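Local coordinates for metallophosphoesterase TT1561-like domain-containing protein (Aquifex aeolicus, PDB 2YVT), which is of unknown function but belongs to the calcineurin-like metallophosphoesterase superfamily, whose members typically hydrolyse phosphate esters with the help of bound metal ions, at residues V37-I42 with I179-P184; K12-R17 with G237-G242. All blocks are in the same frame, centred on the assembly; numbering follows the deposited sequence.

Strand 7-12 leads into the loop 12-17, which opens interaction 2, and strand 35-39 then carries the chain into 37-42. Interaction 1 closes first, 137 residues on, when 179-184 leaves strand 175-180 of the second sheet; it ties the two sheets together across the centre of the chain. Interaction 2 closes last, at 237-242, where the chain passes from strand 231-235 of the second sheet to strand 243-248 of the first. The smaller loop thus lies wholly within the larger one. The centres are about 11 Å apart, and the first halves touch: Asn41 N probably bonds to Asn13 OD1, and Lys15 N to Asn41 O, each at 2.8 Å.

Interaction 1 of 2, residues V37-I42 with I179-P184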
loop_
_atom_site.group_PDB
_atom_site.type_symbol
_atom_site.label_atom_id
_atom_site.label_comp_id
_atom_site.label_asym_id
_atom_site.label_seq_id
_atom_site.Cartn_x
_atom_site.Cartn_y
_atom_site.Cartn_z
ATOM N N VAL A 37 -4.105 4.299 -7.136
ATOM C CA VAL A 37 -3.561 3.343 -6.176
ATOM C C VAL A 37 -3.219 4.086 -4.897
ATOM O O VAL A 37 -2.460 5.055 -4.921
ATOM C CB VAL A 37 -2.302 2.622 -6.731
ATOM C CG1 VAL A 37 -1.613 1.807 -5.638
ATOM C CG2 VAL A 37 -2.684 1.717 -7.892
ATOM N N VAL A 38 -3.797 3.643 -3.783
ATOM C CA VAL A 38 -3.468 4.218 -2.474
ATOM C C VAL A 38 -2.782 3.137 -1.657
ATOM O O VAL A 38 -3.410 2.139 -1.289
ATOM C CB VAL A 38 -4.713 4.727 -1.703
ATOM C CG1 VAL A 38 -4.286 5.392 -0.410
ATOM C CG2 VAL A 38 -5.520 5.719 -2.559
ATOM N N VAL A 39 -1.484 3.322 -1.411
ATOM C CA VAL A 39 -0.741 2.423 -0.534
ATOM C C VAL A 39 -0.767 3.029 0.864
ATOM O O VAL A 39 -0.692 4.256 1.015
ATOM C CB VAL A 39 0.730 2.241 -1.000
ATOM C CG1 VAL A 39 1.444 1.184 -0.140
ATOM C CG2 VAL A 39 0.791 1.860 -2.478
ATOM N N GLY A 40 -0.892 2.184 1.883
ATOM C CA GLY A 40 -0.854 2.662 3.256
ATOM C C GLY A 40 0.490 3.307 3.595
ATOM O O GLY A 40 1.408 3.315 2.775
ATOM N N ASN A 41 0.630 3.844 4.802
ATOM C CA ASN A 41 -0.390 3.826 5.834
ATOM C C ASN A 41 -1.562 4.748 5.579
ATOM O O ASN A 41 -1.382 5.913 5.208
ATOM C CB ASN A 41 0.262 4.219 7.151
ATOM C CG ASN A 41 1.386 3.287 7.509
ATOM O OD1 ASN A 41 2.589 3.659 7.518
ATOM N ND2 ASN A 41 1.025 2.050 7.740
ATOM N N ILE A 42 -2.761 4.211 5.789
ATOM C CA ILE A 42 -3.981 5.017 5.771
ATOM C C ILE A 42 -4.119 5.751 7.104
ATOM O O ILE A 42 -4.344 6.962 7.136
ATOM C CB ILE A 42 -5.231 4.162 5.492
ATOM C CG1 ILE A 42 -5.131 3.541 4.096
ATOM C CG2 ILE A 42 -6.502 5.013 5.624
ATOM C CD1 ILE A 42 -5.923 2.280 3.909
ATOM N N ILE A 179 1.527 -4.552 -5.742
ATOM C CA ILE A 179 1.468 -3.384 -4.877
ATOM C C ILE A 179 1.747 -3.847 -3.462
ATOM O O ILE A 179 1.025 -4.696 -2.937
ATOM C CB ILE A 179 0.088 -2.686 -4.935
ATOM C CG1 ILE A 179 -0.324 -2.412 -6.389
ATOM C CG2 ILE A 179 0.112 -1.380 -4.123
ATOM C CD1 ILE A 179 -1.752 -1.938 -6.556
ATOM N N PHE A 180 2.805 -3.299 -2.862
ATOM C CA PHE A 180 3.223 -3.673 -1.511
ATOM C C PHE A 180 3.375 -2.423 -0.676
ATOM O O PHE A 180 3.822 -1.395 -1.177
ATOM C CB PHE A 180 4.590 -4.383 -1.521
ATOM C CG PHE A 180 4.651 -5.593 -2.406
ATOM C CD1 PHE A 180 3.854 -6.706 -2.154
ATOM C CD2 PHE A 180 5.521 -5.617 -3.489
ATOM C CE1 PHE A 180 3.916 -7.830 -2.988
ATOM C CE2 PHE A 180 5.597 -6.731 -4.320
ATOM C CZ PHE A 180 4.796 -7.840 -4.067
ATOM N N TYR A 181 3.025 -2.505 0.607
ATOM C CA TYR A 181 3.408 -1.440 1.520
ATOM C C TYR A 181 4.939 -1.377 1.626
ATOM O O TYR A 181 5.538 -0.306 1.577
ATOM C CB TYR A 181 2.770 -1.647 2.898
ATOM C CG TYR A 181 3.301 -0.703 3.942
ATOM C CD1 TYR A 181 2.973 0.654 3.913
ATOM C CD2 TYR A 181 4.139 -1.162 4.963
ATOM C CE1 TYR A 181 3.462 1.534 4.884
ATOM C CE2 TYR A 181 4.625 -0.299 5.944
ATOM C CZ TYR A 181 4.289 1.047 5.896
ATOM O OH TYR A 181 4.775 1.902 6.848
ATOM N N THR A 182 5.562 -2.544 1.767
ATOM C CA THR A 182 7.001 -2.626 1.984
ATOM C C THR A 182 7.766 -2.614 0.661
ATOM O O THR A 182 7.473 -3.419 -0.228
ATOM C CB THR A 182 7.349 -3.891 2.774
ATOM O OG1 THR A 182 6.609 -3.898 3.988
ATOM C CG2 THR A 182 8.835 -3.941 3.101
ATOM N N PRO A 183 8.743 -1.694 0.525
ATOM C CA PRO A 183 9.563 -1.684 -0.679
ATOM C C PRO A 183 10.728 -2.673 -0.608
ATOM O O PRO A 183 11.122 -3.091 0.488
ATOM C CB PRO A 183 10.111 -0.251 -0.711
ATOM C CG PRO A 183 10.248 0.124 0.737
ATOM C CD PRO A 183 9.117 -0.609 1.459
ATOM N N PRO A 184 11.282 -3.034 -1.771
ATOM C CA PRO A 184 12.509 -3.819 -1.774
ATOM C C PRO A 184 13.706 -2.943 -1.449
ATOM O O PRO A 184 13.614 -1.713 -1.516
ATOM C CB PRO A 184 12.619 -4.270 -3.229
ATOM C CG PRO A 184 11.995 -3.141 -4.002
ATOM C CD PRO A 184 10.840 -2.696 -3.138
#
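The hydroxyl of Tyr181 stands against the side-chain amide of Asn41 and is hydrogen-bonded to Lys98 NZ, so the end of the ring sits among polar groups although it is buried. The ring and the Asn41 amide are inclined by 54°. Beside them Gly40 O lies in the ring plane at its edge, 3.3 Å from Tyr181 CD1. The ring reaches this carbonyl with CG anti to the backbone N (chi1 171°), extended toward the Gly40-Asn41 peptide, which is cis. Farther back the contact is apolar: Val39 CG1 touches Tyr181 CA at 3.7 Å, Val39 CG2 meets Ile179 CG2 at 3.7 Å, and Val37 CG1 meets Ile179 CD1 tip to tip at 3.9 Å. A leucine in place of Tyr181 would probably leave Lys98 without its hydroxyl partner and the Gly40 carbonyl without the ring edge beside it. Strands 35-39 and 175-180 belong to the two sheets of the alpha/beta sandwich usual in this superfamily, here facing each other through aliphatic side chains. The chemistry changes from branched hydrocarbon between the strands to polar groups in the loops beyond their ends, consistent with the place where relatives hold their metals.

Interaction 2 of 2, residues K12-R17 with G237-G242; sequences KNFKER and GEFEEG
Phe239 N donates to Lys12 O at 3.2 Å, joining the start of one loop to a short 3-10 turn, residues 239-241. Within 12-17, Phe14 to Arg17 form a type I' beta turn, closed by Arg17 N on Phe14 O at 3.0 Å. Asn13 ND2 gives a hydrogen bond to Glu238 OE1 at 3.0 Å, reaching its syn side with amide and carboxylate nearly coplanar (8°); a weak second bond goes to Glu238 OE2, while Asn13 OD1 takes the backbone N-H of Asn41. Lys12 has CG tucked between its backbone N and carbonyl carbon (chi1 66°), 3.3 Å from Gly237 O, and the bend at chi2 brings CE back to that carbonyl, also 3.3 Å from Gly237 O; its ammonium is bound by Asn235 OD1 and the carbonyls of His220 and Gly222. The loop after strand 7-12 is where the calcineurin-like fold commonly carries its first metal ligands; here it reads Lys12-Asn13-Phe14. The rings of Phe14 and Phe239 lie side by side with planes 34° apart, Phe14 CD1 3.6 Å from Phe239 CE2, and Arg17 O comes in the plane of the Phe239 ring at its edge. Near the surface, water 2 accepts from Lys15 NZ at 2.7 Å and donates weakly to Glu238 OE1 and Glu240 OE2; water 3 links Arg17 NH2 to Glu240 O, with Arg17 NE salt-bridged to Asp19.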
loop_
_atom_site.group_PDB
_atom_site.type_symbol
_atom_site.label_atom_id
_atom_site.label_comp_id
_atom_site.label_asym_id
_atom_site.label_seq_id
_atom_site.Cartn_x
_atom_site.Cartn_y
_atom_site.Cartn_z
ATOM N N LYS A 12 1.277 7.082 -1.442
ATOM C CA LYS A 12 1.557 6.229 -0.287
ATOM C C LYS A 12 1.595 7.067 0.981
ATOM O O LYS A 12 1.838 8.279 0.922
ATOM C CB LYS A 12 2.848 5.408 -0.472
ATOM C CG LYS A 12 4.176 6.197 -0.527
ATOM C CD LYS A 12 4.870 6.254 0.819
ATOM C CE LYS A 12 6.190 7.021 0.739
ATOM N NZ LYS A 12 7.354 6.109 0.487
ATOM N N ASN A 13 1.353 6.416 2.114
ATOM C CA ASN A 13 1.310 7.084 3.419
ATOM C C ASN A 13 0.321 8.248 3.430
ATOM O O ASN A 13 0.681 9.398 3.711
ATOM C CB ASN A 13 2.715 7.523 3.871
ATOM C CG ASN A 13 3.539 6.370 4.426
ATOM O OD1 ASN A 13 2.997 5.391 4.955
ATOM N ND2 ASN A 13 4.861 6.497 4.339
ATOM N N PHE A 14 -0.935 7.923 3.126
ATOM C CA PHE A 14 -2.040 8.881 3.233
ATOM C C PHE A 14 -2.074 9.503 4.633
ATOM O O PHE A 14 -2.251 10.720 4.769
ATOM C CB PHE A 14 -3.370 8.202 2.879
ATOM C CG PHE A 14 -4.560 9.064 3.124
ATOM C CD1 PHE A 14 -4.828 10.144 2.289
ATOM C CD2 PHE A 14 -5.418 8.801 4.193
ATOM C CE1 PHE A 14 -5.932 10.958 2.527
ATOM C CE2 PHE A 14 -6.522 9.614 4.443
ATOM C CZ PHE A 14 -6.778 10.692 3.607
ATOM N N LYS A 15 -1.899 8.663 5.657
ATOM C CA LYS A 15 -1.728 9.100 7.055
ATOM C C LYS A 15 -2.760 10.153 7.472
ATOM O O LYS A 15 -2.432 11.189 8.059
ATOM C CB LYS A 15 -0.294 9.594 7.311
ATOM C CG LYS A 15 0.738 8.476 7.377
ATOM C CD LYS A 15 2.146 8.997 7.658
ATOM C CE LYS A 15 3.163 7.860 7.654
ATOM N NZ LYS A 15 4.496 8.259 8.229
ATOM N N GLU A 16 -4.016 9.871 7.145
ATOM C CA GLU A 16 -5.156 10.700 7.559
ATOM C C GLU A 16 -5.107 12.152 7.039
ATOM O O GLU A 16 -5.670 13.061 7.663
ATOM C CB GLU A 16 -5.316 10.657 9.085
ATOM C CG GLU A 16 -5.370 9.240 9.637
ATOM C CD GLU A 16 -5.568 9.167 11.134
ATOM O OE1 GLU A 16 -5.962 10.184 11.771
ATOM O OE2 GLU A 16 -5.313 8.068 11.670
ATOM N N ARG A 17 -4.450 12.360 5.899
ATOM C CA ARG A 17 -4.317 13.702 5.320
ATOM C C ARG A 17 -5.495 14.071 4.418
ATOM O O ARG A 17 -5.356 14.322 3.213
ATOM C CB ARG A 17 -2.947 13.907 4.649
ATOM C CG ARG A 17 -1.765 13.823 5.642
ATOM C CD ARG A 17 -1.892 14.842 6.798
ATOM N NE ARG A 17 -1.896 16.208 6.275
ATOM C CZ ARG A 17 -0.789 16.885 5.969
ATOM N NH1 ARG A 17 0.407 16.338 6.176
ATOM N NH2 ARG A 17 -0.874 18.109 5.472
ATOM N N GLY A 237 6.853 8.359 -3.088
ATOM C CA GLY A 237 7.271 9.372 -2.117
ATOM C C GLY A 237 6.094 9.758 -1.244
ATOM O O GLY A 237 4.974 9.255 -1.431
ATOM N N GLU A 238 6.339 10.650 -0.293
ATOM C CA GLU A 238 5.371 10.902 0.779
ATOM C C GLU A 238 4.211 11.788 0.363
ATOM O O GLU A 238 4.410 12.934 -0.043
ATOM C CB GLU A 238 6.070 11.545 1.981
ATOM C CG GLU A 238 7.154 10.679 2.602
ATOM C CD GLU A 238 6.627 9.457 3.355
ATOM O OE1 GLU A 238 5.414 9.358 3.629
ATOM O OE2 GLU A 238 7.450 8.588 3.684
ATOM N N PHE A 239 2.991 11.272 0.512
ATOM C CA PHE A 239 1.801 12.089 0.309
ATOM C C PHE A 239 1.813 13.378 1.161
ATOM O O PHE A 239 1.349 14.428 0.691
ATOM C CB PHE A 239 0.550 11.260 0.584
ATOM C CG PHE A 239 -0.729 11.927 0.180
ATOM C CD1 PHE A 239 -0.983 12.220 -1.158
ATOM C CD2 PHE A 239 -1.707 12.221 1.135
ATOM C CE1 PHE A 239 -2.182 12.819 -1.536
ATOM C CE2 PHE A 239 -2.919 12.815 0.751
ATOM C CZ PHE A 239 -3.144 13.113 -0.585
ATOM N N GLU A 240 2.376 13.306 2.376
ATOM C CA GLU A 240 2.502 14.491 3.261
ATOM C C GLU A 240 3.378 15.589 2.671
ATOM O O GLU A 240 3.339 16.739 3.127
ATOM C CB GLU A 240 3.211 14.161 4.564
ATOM C CG GLU A 240 2.703 13.110 5.445
ATOM C CD GLU A 240 3.728 12.864 6.551
ATOM O OE1 GLU A 240 3.326 12.676 7.701
ATOM O OE2 GLU A 240 4.957 12.890 6.264
ATOM N N GLU A 241 4.249 15.209 1.747
ATOM C CA GLU A 241 5.108 16.163 1.057
ATOM C C GLU A 241 4.447 16.654 -0.227
ATOM O O GLU A 241 5.067 17.372 -1.012
ATOM C CB GLU A 241 6.463 15.515 0.745
ATOM C CG GLU A 241 7.265 15.188 1.987
ATOM C CD GLU A 241 8.513 14.376 1.722
ATOM O OE1 GLU A 241 9.024 14.383 0.581
ATOM O OE2 GLU A 241 8.978 13.730 2.678
ATOM N N GLY A 242 3.193 16.253 -0.444
ATOM C CA GLY A 242 2.474 16.574 -1.675
ATOM C C GLY A 242 2.897 15.751 -2.880
ATOM O O GLY A 242 2.627 16.129 -4.019
HETATM O O HOH W 1 2.363 9.696 -2.212
HETATM O O HOH W 2 5.383 10.120 6.525
HETATM O O HOH W 3 1.512 18.591 3.883
#